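Local coordinates for protein E (Haemophilus influenzae, PDB 3ZH5) that acts as a multifunctional surface adhesin, binding host epithelial cells and host proteins such as vitronectin, laminin and plasminogen, at residues Y25-S29 with E30-V34. Residues are numbered along the deposited sequence; the frame is centred on the assembly and turned at random.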
ATOM      1  N   TYR A  25      -6.070  -0.066   5.591  1.00 27.63           N
ATOM      2  CA  TYR A  25      -5.226  -0.324   4.425  1.00 26.74           C
ATOM      3  C   TYR A  25      -5.788   0.533   3.304  1.00 27.80           C
ATOM      4  O   TYR A  25      -6.999   0.497   3.062  1.00 25.90           O
ATOM      5  CB  TYR A  25      -5.307  -1.807   4.047  1.00 27.59           C
ATOM      6  CG  TYR A  25      -4.206  -2.281   3.122  1.00 36.12           C
ATOM      7  CD1 TYR A  25      -4.161  -1.850   1.824  1.00 30.71           C
ATOM      8  CD2 TYR A  25      -3.233  -3.184   3.551  1.00 42.92           C
ATOM      9  CE1 TYR A  25      -3.150  -2.269   0.956  1.00 34.15           C
ATOM     10  CE2 TYR A  25      -2.232  -3.624   2.704  1.00 43.95           C
ATOM     11  CZ  TYR A  25      -2.194  -3.166   1.403  1.00 39.66           C
ATOM     12  OH  TYR A  25      -1.197  -3.575   0.539  1.00 43.98           O
ATOM     13  N   TYR A  26      -4.937   1.309   2.643  1.00 25.32           N
ATOM     14  CA  TYR A  26      -5.394   2.257   1.619  1.00 27.27           C
ATOM     15  C   TYR A  26      -4.537   2.219   0.343  1.00 30.85           C
ATOM     16  O   TYR A  26      -3.378   1.800   0.358  1.00 27.18           O
ATOM     17  CB  TYR A  26      -5.289   3.698   2.139  1.00 31.21           C
ATOM     18  CG  TYR A  26      -6.021   3.992   3.413  1.00 30.03           C
ATOM     19  CD1 TYR A  26      -5.456   3.694   4.656  1.00 31.33           C
ATOM     20  CD2 TYR A  26      -7.284   4.584   3.388  1.00 28.53           C
ATOM     21  CE1 TYR A  26      -6.153   3.968   5.863  1.00 30.16           C
ATOM     22  CE2 TYR A  26      -7.970   4.860   4.580  1.00 33.82           C
ATOM     23  CZ  TYR A  26      -7.387   4.573   5.800  1.00 32.50           C
ATOM     24  OH  TYR A  26      -8.099   4.844   6.981  1.00 38.69           O
ATOM     25  N   ILE A  27      -5.120   2.657  -0.759  1.00 22.95           N
ATOM     26  CA  ILE A  27      -4.342   2.995  -1.970  1.00 26.54           C
ATOM     27  C   ILE A  27      -4.116   4.492  -1.939  1.00 28.92           C
ATOM     28  O   ILE A  27      -5.042   5.239  -1.662  1.00 27.72           O
ATOM     29  CB  ILE A  27      -5.139   2.717  -3.240  1.00 29.98           C
ATOM     30  CG1 ILE A  27      -5.382   1.221  -3.390  1.00 30.22           C
ATOM     31  CG2 ILE A  27      -4.444   3.324  -4.492  1.00 28.33           C
ATOM     32  CD1 ILE A  27      -6.489   0.931  -4.318  1.00 33.09           C
ATOM     33  N   ASP A  28      -2.890   4.945  -2.172  1.00 27.70           N
ATOM     34  CA  ASP A  28      -2.653   6.368  -2.219  1.00 31.36           C
ATOM     35  C   ASP A  28      -2.886   6.729  -3.669  1.00 37.20           C
ATOM     36  O   ASP A  28      -2.085   6.390  -4.571  1.00 32.30           O
ATOM     37  CB  ASP A  28      -1.266   6.715  -1.678  1.00 27.82           C
ATOM     38  CG  ASP A  28      -0.834   8.157  -1.978  1.00 36.90           C
ATOM     39  OD1 ASP A  28      -1.627   8.948  -2.546  1.00 38.47           O
ATOM     40  OD2 ASP A  28       0.311   8.511  -1.585  1.00 34.63           O
ATOM     41  N   SER A  29      -4.020   7.397  -3.898  1.00 35.09           N
ATOM     42  CA  SER A  29      -4.513   7.638  -5.248  1.00 33.09           C
ATOM     43  C   SER A  29      -3.529   8.515  -6.037  1.00 32.73           C
ATOM     44  O   SER A  29      -3.358   8.347  -7.243  1.00 31.59           O
ATOM     45  CB  SER A  29      -5.897   8.283  -5.186  1.00 43.89           C
ATOM     46  OG  SER A  29      -6.575   8.117  -6.402  1.00 53.74           O
ATOM     47  N   GLU A  30      -2.851   9.402  -5.325  1.00 31.09           N
ATOM     48  CA  GLU A  30      -1.970  10.389  -5.940  1.00 31.96           C
ATOM     49  C   GLU A  30      -0.726   9.726  -6.520  1.00 41.82           C
ATOM     50  O   GLU A  30      -0.147  10.227  -7.505  1.00 38.70           O
ATOM     51  CB  GLU A  30      -1.568  11.439  -4.901  1.00 44.71           C
ATOM     52  CG  GLU A  30      -0.798  12.642  -5.447  1.00 54.06           C
ATOM     53  CD  GLU A  30       0.673  12.326  -5.714  1.00 59.05           C
ATOM     54  OE1 GLU A  30       1.155  11.285  -5.201  1.00 50.48           O
ATOM     55  OE2 GLU A  30       1.335  13.106  -6.449  1.00 58.68           O
ATOM     56  N   SER A  31      -0.334   8.614  -5.909  1.00 30.45           N
ATOM     57  CA  SER A  31       0.864   7.857  -6.290  1.00 34.01           C
ATOM     58  C   SER A  31       0.741   6.967  -7.529  1.00 29.74           C
ATOM     59  O   SER A  31       1.754   6.411  -8.004  1.00 30.41           O
ATOM     60  CB  SER A  31       1.261   6.965  -5.099  1.00 30.41           C
ATOM     61  OG  SER A  31       0.472   5.796  -5.018  1.00 25.18           O
ATOM     62  N   ILE A  32      -0.441   6.885  -8.116  1.00 28.27           N
ATOM     63  CA  ILE A  32      -0.702   5.946  -9.216  1.00 27.27           C
ATOM     64  C   ILE A  32      -0.003   6.394 -10.513  1.00 34.52           C
ATOM     65  O   ILE A  32      -0.085   7.562 -10.917  1.00 29.30           O
ATOM     66  CB  ILE A  32      -2.233   5.782  -9.451  1.00 28.96           C
ATOM     67  CG1 ILE A  32      -2.839   5.066  -8.249  1.00 26.01           C
ATOM     68  CG2 ILE A  32      -2.561   5.052 -10.775  1.00 27.29           C
ATOM     69  CD1 ILE A  32      -4.353   4.937  -8.211  1.00 29.59           C
ATOM     70  N   TRP A  33       0.688   5.459 -11.147  1.00 25.87           N
ATOM     71  CA  TRP A  33       1.352   5.713 -12.454  1.00 25.32           C
ATOM     72  C   TRP A  33       0.982   4.591 -13.397  1.00 27.10           C
ATOM     73  O   TRP A  33       1.229   3.417 -13.097  1.00 27.40           O
ATOM     74  CB  TRP A  33       2.842   5.716 -12.322  1.00 26.22           C
ATOM     75  CG  TRP A  33       3.480   6.006 -13.617  1.00 26.29           C
ATOM     76  CD1 TRP A  33       3.362   7.166 -14.320  1.00 29.38           C
ATOM     77  CD2 TRP A  33       4.318   5.136 -14.392  1.00 29.29           C
ATOM     78  NE1 TRP A  33       4.096   7.089 -15.488  1.00 30.31           N
ATOM     79  CE2 TRP A  33       4.689   5.841 -15.549  1.00 30.72           C
ATOM     80  CE3 TRP A  33       4.803   3.823 -14.213  1.00 31.28           C
ATOM     81  CZ2 TRP A  33       5.517   5.297 -16.517  1.00 35.83           C
ATOM     82  CZ3 TRP A  33       5.627   3.284 -15.185  1.00 26.14           C
ATOM     83  CH2 TRP A  33       5.975   4.017 -16.328  1.00 32.90           C
ATOM     84  N   VAL A  34       0.341   4.923 -14.498  1.00 25.66           N
ATOM     85  CA  VAL A  34      -0.003   3.906 -15.486  1.00 23.53           C
ATOM     86  C   VAL A  34       1.134   3.872 -16.492  1.00 27.23           C
ATOM     87  O   VAL A  34       1.480   4.896 -17.020  1.00 27.78           O
ATOM     88  CB  VAL A  34      -1.300   4.243 -16.190  1.00 28.18           C
ATOM     89  CG1 VAL A  34      -1.572   3.257 -17.335  1.00 28.00           C
ATOM     90  CG2 VAL A  34      -2.464   4.220 -15.170  1.00 32.56           C
TER
HETATM   91  O   HOH W   1       2.247  10.377  -2.557  1.00 51.84           O
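Asp28 and Ser31 bracket a type I beta turn, which overlaps a second one from Ser29 to Ile32; together they form a short loop that breaks strand 25-34 of the antiparallel sheet and turns the chain through a corner. The tight part is at the carbonyl oxygen of Asp28. Asp28 O accepts the turn bond from Ser31 N at 3.1 Å, with the donor well above the carbonyl plane. A second bond reaches Asp28 O from Ser31 OG at 2.7 Å, tilted only slightly from that plane. Serine suits this place because its short hydroxyl, set between its own backbone N and carbonyl carbon (chi1 79°), reaches back to Asp28 O; the same OG is also bonded to Asp45 N on the neighbouring strand 41-50. The second turn closes more loosely, through a weak bond from Ile32 N to Ser29 O at 3.4 Å. On the side facing helix 115-128, the branched apolar chains of Ile27 and Ile32 meet at an angle, CG2 of Ile27 lying 4.1 Å from CD1 of Ile32, and both also touch that helix.

The solvent side belongs to Glu30, whose long polar chain tolerates exposure. It runs alongside Asp28, and the two like charges are probably eased by Arg68, which forms a salt bridge with Asp28 OD2, and by a water that donates to Asp28 OD2 and Glu30 OE1. Aspartate's one-carbon arm suits an Asx turn over the start of the loop: Asp28 OD1 accepts from Glu30 N at 3.1 Å, the donor lying above the carboxylate plane (38° out of it).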